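Local coordinates for protein Baccell_00875 (Bacteroides cellulosilyticus DSM 14838, PDB 5NO8) that probably acts as a polysaccharide lyase that removes L-rhamnose caps, linked to glucuronic acid, from complex arabinogalactan proteins, at residues K169-A174 with V192-R198; Y175-I179 with H242-F248. All blocks are in the same frame, centred on the assembly; numbering follows the deposited sequence.

Contact 1: K169-A174 with V192-R198; sequences KGGSAA and VTDGAIR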
loop_
_atom_site.group_PDB
_atom_site.type_symbol
_atom_site.label_atom_id
_atom_site.label_comp_id
_atom_site.label_asym_id
_atom_site.label_seq_id
_atom_site.Cartn_x
_atom_site.Cartn_y
_atom_site.Cartn_z
ATOM N N LYS A 169 -5.727 -0.712 -12.761
ATOM C CA LYS A 169 -5.616 -1.532 -13.961
ATOM C C LYS A 169 -6.984 -2.030 -14.443
ATOM O O LYS A 169 -7.194 -3.218 -14.679
ATOM C CB LYS A 169 -4.636 -2.707 -13.720
ATOM C CG LYS A 169 -5.067 -3.685 -12.637
ATOM C CD LYS A 169 -4.052 -4.811 -12.420
ATOM C CE LYS A 169 -4.649 -5.826 -11.448
ATOM N NZ LYS A 169 -3.743 -6.948 -11.154
ATOM N N GLY A 170 -7.908 -1.108 -14.640
ATOM C CA GLY A 170 -9.309 -1.453 -14.890
ATOM C C GLY A 170 -9.704 -1.643 -16.332
ATOM O O GLY A 170 -10.871 -1.398 -16.685
ATOM N N GLY A 171 -8.777 -2.074 -17.176
ATOM C CA GLY A 171 -9.120 -2.395 -18.571
ATOM C C GLY A 171 -9.560 -1.142 -19.318
ATOM O O GLY A 171 -8.819 -0.148 -19.361
ATOM N N SER A 172 -10.771 -1.180 -19.886
ATOM C CA SER A 172 -11.328 -0.031 -20.608
ATOM C C SER A 172 -11.604 1.141 -19.698
ATOM O O SER A 172 -11.700 2.262 -20.186
ATOM C CB SER A 172 -12.622 -0.387 -21.356
ATOM O OG SER A 172 -12.450 -1.544 -22.165
ATOM N N ALA A 173 -11.751 0.875 -18.396
ATOM C CA ALA A 173 -12.038 1.906 -17.402
ATOM C C ALA A 173 -10.859 2.114 -16.476
ATOM O O ALA A 173 -11.016 2.524 -15.318
ATOM C CB ALA A 173 -13.260 1.511 -16.615
ATOM N N ALA A 174 -9.656 1.854 -16.995
ATOM C CA ALA A 174 -8.451 2.110 -16.242
ATOM C C ALA A 174 -8.259 3.614 -16.009
ATOM O O ALA A 174 -8.755 4.439 -16.751
ATOM C CB ALA A 174 -7.254 1.537 -16.973
ATOM N N VAL A 192 -8.548 6.553 -19.102
ATOM C CA VAL A 192 -8.525 5.858 -20.407
ATOM C C VAL A 192 -9.901 5.979 -21.059
ATOM O O VAL A 192 -10.959 5.665 -20.474
ATOM C CB VAL A 192 -8.110 4.372 -20.260
ATOM C CG1 VAL A 192 -8.317 3.577 -21.563
ATOM C CG2 VAL A 192 -6.702 4.270 -19.737
ATOM N N THR A 193 -9.895 6.432 -22.309
ATOM C CA THR A 193 -11.126 6.615 -23.078
ATOM C C THR A 193 -11.231 5.781 -24.331
ATOM O O THR A 193 -12.309 5.689 -24.874
ATOM C CB THR A 193 -11.299 8.101 -23.456
ATOM O OG1 THR A 193 -10.100 8.606 -24.078
ATOM C CG2 THR A 193 -11.571 8.903 -22.186
ATOM N N ASP A 194 -10.150 5.165 -24.793
ATOM C CA ASP A 194 -10.241 4.185 -25.850
ATOM C C ASP A 194 -9.142 3.162 -25.587
ATOM O O ASP A 194 -8.092 3.507 -25.071
ATOM C CB ASP A 194 -10.093 4.849 -27.235
ATOM C CG ASP A 194 -10.505 3.928 -28.378
ATOM O OD1 ASP A 194 -11.315 2.990 -28.172
ATOM O OD2 ASP A 194 -10.042 4.148 -29.513
ATOM N N GLY A 195 -9.398 1.905 -25.929
ATOM C CA GLY A 195 -8.484 0.807 -25.602
ATOM C C GLY A 195 -8.515 0.504 -24.110
ATOM O O GLY A 195 -9.519 0.770 -23.438
ATOM N N ALA A 196 -7.438 -0.073 -23.604
ATOM C CA ALA A 196 -7.410 -0.600 -22.242
ATOM C C ALA A 196 -6.019 -0.625 -21.649
ATOM O O ALA A 196 -5.020 -0.698 -22.374
ATOM C CB ALA A 196 -8.009 -1.994 -22.216
ATOM N N ILE A 197 -5.971 -0.575 -20.323
ATOM C CA ILE A 197 -4.745 -0.824 -19.576
ATOM C C ILE A 197 -5.037 -2.017 -18.668
ATOM O O ILE A 197 -5.987 -1.996 -17.871
ATOM C CB ILE A 197 -4.277 0.404 -18.771
ATOM C CG1 ILE A 197 -3.853 1.543 -19.694
ATOM C CG2 ILE A 197 -3.134 0.055 -17.805
ATOM C CD1 ILE A 197 -2.697 1.213 -20.617
ATOM N N ARG A 198 -4.236 -3.065 -18.818
ATOM C CA ARG A 198 -4.452 -4.324 -18.107
ATOM C C ARG A 198 -3.618 -4.497 -16.845
ATOM O O ARG A 198 -3.925 -5.333 -16.011
ATOM C CB ARG A 198 -4.230 -5.518 -19.028
ATOM C CG ARG A 198 -2.776 -5.720 -19.384
ATOM C CD ARG A 198 -2.354 -7.130 -19.743
ATOM N NE ARG A 198 -0.979 -7.046 -20.289
ATOM C CZ ARG A 198 0.163 -7.245 -19.615
ATOM N NH1 ARG A 198 0.175 -7.609 -18.330
ATOM N NH2 ARG A 198 1.345 -7.096 -20.249
HETATM O O HOH W 1 -6.475 -6.088 -15.497
HETATM O O HOH W 2 -11.608 2.523 -23.121
HETATM O O HOH W 3 -11.669 -1.343 -24.725
HETATM O O HOH W 4 -11.287 5.046 -17.755
#

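Contact 2: Y175-I179 with H242-F248; sequences YVNAI and HNGNDDF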
loop_
_atom_site.group_PDB
_atom_site.type_symbol
_atom_site.label_atom_id
_atom_site.label_comp_id
_atom_site.label_asym_id
_atom_site.label_seq_id
_atom_site.Cartn_x
_atom_site.Cartn_y
_atom_site.Cartn_z
ATOM N N TYR A 175 -7.515 3.946 -14.958
ATOM C CA TYR A 175 -7.217 5.314 -14.631
ATOM C C TYR A 175 -5.990 5.421 -13.739
ATOM O O TYR A 175 -5.511 4.450 -13.176
ATOM C CB TYR A 175 -8.426 6.001 -13.975
ATOM C CG TYR A 175 -8.840 5.452 -12.631
ATOM C CD1 TYR A 175 -8.092 5.695 -11.475
ATOM C CD2 TYR A 175 -9.977 4.669 -12.514
ATOM C CE1 TYR A 175 -8.475 5.186 -10.259
ATOM C CE2 TYR A 175 -10.381 4.189 -11.296
ATOM C CZ TYR A 175 -9.625 4.458 -10.173
ATOM O OH TYR A 175 -9.993 3.931 -8.970
ATOM N N VAL A 176 -5.508 6.652 -13.609
ATOM C CA VAL A 176 -4.560 7.028 -12.583
ATOM C C VAL A 176 -5.068 8.313 -11.912
ATOM O O VAL A 176 -5.426 9.289 -12.583
ATOM C CB VAL A 176 -3.128 7.250 -13.109
ATOM C CG1 VAL A 176 -2.210 7.569 -11.952
ATOM C CG2 VAL A 176 -2.584 6.038 -13.871
ATOM N N ASN A 177 -5.152 8.278 -10.585
ATOM C CA ASN A 177 -5.491 9.444 -9.801
ATOM C C ASN A 177 -4.246 9.820 -9.024
ATOM O O ASN A 177 -3.850 9.102 -8.124
ATOM C CB ASN A 177 -6.649 9.121 -8.879
ATOM C CG ASN A 177 -7.114 10.319 -8.084
ATOM O OD1 ASN A 177 -6.798 11.471 -8.433
ATOM N ND2 ASN A 177 -7.836 10.068 -7.000
ATOM N N ALA A 178 -3.590 10.921 -9.419
ATOM C CA ALA A 178 -2.381 11.370 -8.794
ATOM C C ALA A 178 -2.678 12.506 -7.832
ATOM O O ALA A 178 -3.040 13.599 -8.237
ATOM C CB ALA A 178 -1.385 11.779 -9.849
ATOM N N ILE A 179 -2.558 12.207 -6.540
ATOM C CA ILE A 179 -2.909 13.143 -5.477
ATOM C C ILE A 179 -1.639 13.745 -4.908
ATOM O O ILE A 179 -0.772 13.038 -4.422
ATOM C CB ILE A 179 -3.719 12.433 -4.376
ATOM C CG1 ILE A 179 -5.023 11.852 -4.936
ATOM C CG2 ILE A 179 -3.997 13.368 -3.214
ATOM C CD1 ILE A 179 -5.990 12.850 -5.523
ATOM N N HIS A 242 -7.738 18.206 -11.441
ATOM C CA HIS A 242 -8.945 18.044 -10.665
ATOM C C HIS A 242 -8.753 18.474 -9.221
ATOM O O HIS A 242 -7.646 18.728 -8.776
ATOM C CB HIS A 242 -9.513 16.609 -10.785
ATOM C CG HIS A 242 -8.696 15.568 -10.095
ATOM N ND1 HIS A 242 -8.760 15.354 -8.737
ATOM C CD2 HIS A 242 -7.766 14.698 -10.568
ATOM C CE1 HIS A 242 -7.939 14.371 -8.406
ATOM N NE2 HIS A 242 -7.312 13.967 -9.497
ATOM N N ASN A 243 -9.852 18.574 -8.509
ATOM C CA ASN A 243 -9.860 19.122 -7.145
ATOM C C ASN A 243 -10.010 18.125 -6.028
ATOM O O ASN A 243 -10.191 18.513 -4.886
ATOM C CB ASN A 243 -10.940 20.196 -7.055
ATOM C CG ASN A 243 -10.528 21.473 -7.740
ATOM O OD1 ASN A 243 -9.360 21.886 -7.673
ATOM N ND2 ASN A 243 -11.481 22.115 -8.411
ATOM N N GLY A 244 -9.914 16.834 -6.316
ATOM C CA GLY A 244 -9.971 15.813 -5.257
ATOM C C GLY A 244 -10.774 14.625 -5.746
ATOM O O GLY A 244 -11.217 14.618 -6.896
ATOM N N ASN A 245 -10.962 13.643 -4.874
ATOM C CA ASN A 245 -11.545 12.361 -5.287
ATOM C C ASN A 245 -12.926 12.473 -5.923
ATOM O O ASN A 245 -13.193 11.823 -6.935
ATOM C CB ASN A 245 -11.542 11.363 -4.133
ATOM C CG ASN A 245 -10.133 11.020 -3.662
ATOM O OD1 ASN A 245 -9.211 10.842 -4.457
ATOM N ND2 ASN A 245 -9.957 10.952 -2.351
ATOM N N ASP A 246 -13.806 13.299 -5.361
ATOM C CA ASP A 246 -15.151 13.459 -5.928
ATOM C C ASP A 246 -15.122 14.092 -7.296
ATOM O O ASP A 246 -15.881 13.720 -8.172
ATOM C CB ASP A 246 -16.060 14.314 -5.015
ATOM C CG ASP A 246 -16.564 13.570 -3.805
ATOM O OD1 ASP A 246 -16.546 12.314 -3.789
ATOM O OD2 ASP A 246 -17.017 14.261 -2.850
ATOM N N ASP A 247 -14.279 15.109 -7.452
ATOM C CA ASP A 247 -14.155 15.815 -8.705
ATOM C C ASP A 247 -13.529 14.884 -9.748
ATOM O O ASP A 247 -13.982 14.843 -10.894
ATOM C CB ASP A 247 -13.295 17.054 -8.500
ATOM C CG ASP A 247 -13.309 17.996 -9.689
ATOM O OD1 ASP A 247 -14.369 18.171 -10.309
ATOM O OD2 ASP A 247 -12.252 18.590 -9.993
ATOM N N PHE A 248 -12.517 14.127 -9.329
ATOM C CA PHE A 248 -11.912 13.096 -10.211
ATOM C C PHE A 248 -12.972 12.121 -10.716
ATOM O O PHE A 248 -13.104 11.902 -11.922
ATOM C CB PHE A 248 -10.803 12.334 -9.502
ATOM C CG PHE A 248 -10.251 11.187 -10.316
ATOM C CD1 PHE A 248 -9.355 11.419 -11.365
ATOM C CD2 PHE A 248 -10.630 9.884 -10.045
ATOM C CE1 PHE A 248 -8.848 10.377 -12.122
ATOM C CE2 PHE A 248 -10.152 8.818 -10.820
ATOM C CZ PHE A 248 -9.248 9.066 -11.851
#

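Contact 1: K169-A174 with V192-R198
Gly171 and Ile197 exchange a reciprocal pair of backbone hydrogen bonds, a single antiparallel bridge that shows how irregular chain can be held by main-chain polarity. Gly171 N donates to Ile197 O over 2.9 Å along a bent path (131°), while the return bond from Ile197 N to Gly171 O, 3.0 Å, is straighter (161°). Gly171 O is gripped twice: Ala174 N, closing the type I turn Gly171-Ala174, reaches it from the face opposite Ile197 N. At the far end Val192 N donates to Ala174 O at 3.2 Å, and a water donates to both Ala174 O and Val192 O. Another water spans the opposite end, giving protons to Lys169 O and, at 2.7 Å, to Arg198 O. A third lies between Ser172 O and Gly195 O. Ser172 OG has its protein partner elsewhere, Gln327 N, and Gly170 O pairs with Thr328 OG1, so strand 326-335 also binds this turn. Ala174 CB supplies the apolar side, meeting Ile197 CB at 3.7 Å and also Val192 CG2. With CG of Lys169 set between its backbone N and carbonyl carbon (chi1 63°), the extended chain runs past Arg198 O, CD approaching that oxygen to 3.6 Å. The chemistry implies a seam specified chiefly by carbonyls and amides, with ordered water supplying protons where carbonyls from the two segments gather.

Contact 2: Y175-I179 with H242-F248
The nearest CA atoms, those of Asn177 and Phe248, are 7.4 Å apart, which is too wide for main-chain pairing and means that side chains must bridge strand 175-180 and the start of helix 245-254. Asn177 carries both hydrogen bonds across the gap. Its CG stands anti to the backbone N (chi1 -177°), bringing the amide over to the helix, where it stacks almost flat on the Phe248 ring (planes 7° apart); its CB lies over the ring centre, a CH-pi contact with the centroid 3.9 Å away. The two ends of that amide are used separately. ND2 donates to Asn245 OD1 at 3.0 Å, the acceptor lying in the Asn177 amide plane and the donor in the Asn245 carbonyl plane, though the two amides are themselves nearly perpendicular. OD1 receives a weak, bent bond from His242 NE2, 2.8 Å away, at the edge of the imidazole. Elsewhere on the ring's rim, in its plane, ND1 accepts from Gly244 N at 3.1 Å, and CB of Phe248 covers one imidazole face, so the ring is held from several directions. Phe248 turns its edge onto the face of Tyr175 in a T-shaped pair, with centroids 5.2 Å apart and planes at 67°; the nearest atoms are Phe248 CZ and Tyr175 CD1, 3.6 Å apart. Ile179 CD1 closes the opposite end, 3.8 Å from His242 CE1. Gly244 is the N-cap, its O accepting from Phe248 N in the first helical turn. This is alpha-on-beta packing: a helix that follows the sheet strand 232-242 almost directly folds over the same antiparallel sheet and reaches a strand two places away.

Followed from the N terminus, the chain leaves strand 163-168 through the turn of contact 1 and enters strand 175-180, the first side of contact 2, without a break. It then returns along strand 187-194, whose end and following loop complete contact 1 and close a beta hairpin, with 17 residues between the two segments. Contact 2 closes later, across 62 intervening residues, when strand 232-242 gives way to helix 245-254. The segments therefore alternate, and the two closures cross. Contact 1 joins the loops at one end of neighbouring strands 175-180 and 187-194, whereas contact 2 sets a helix against the first of them; their centres lie about 16 Å apart.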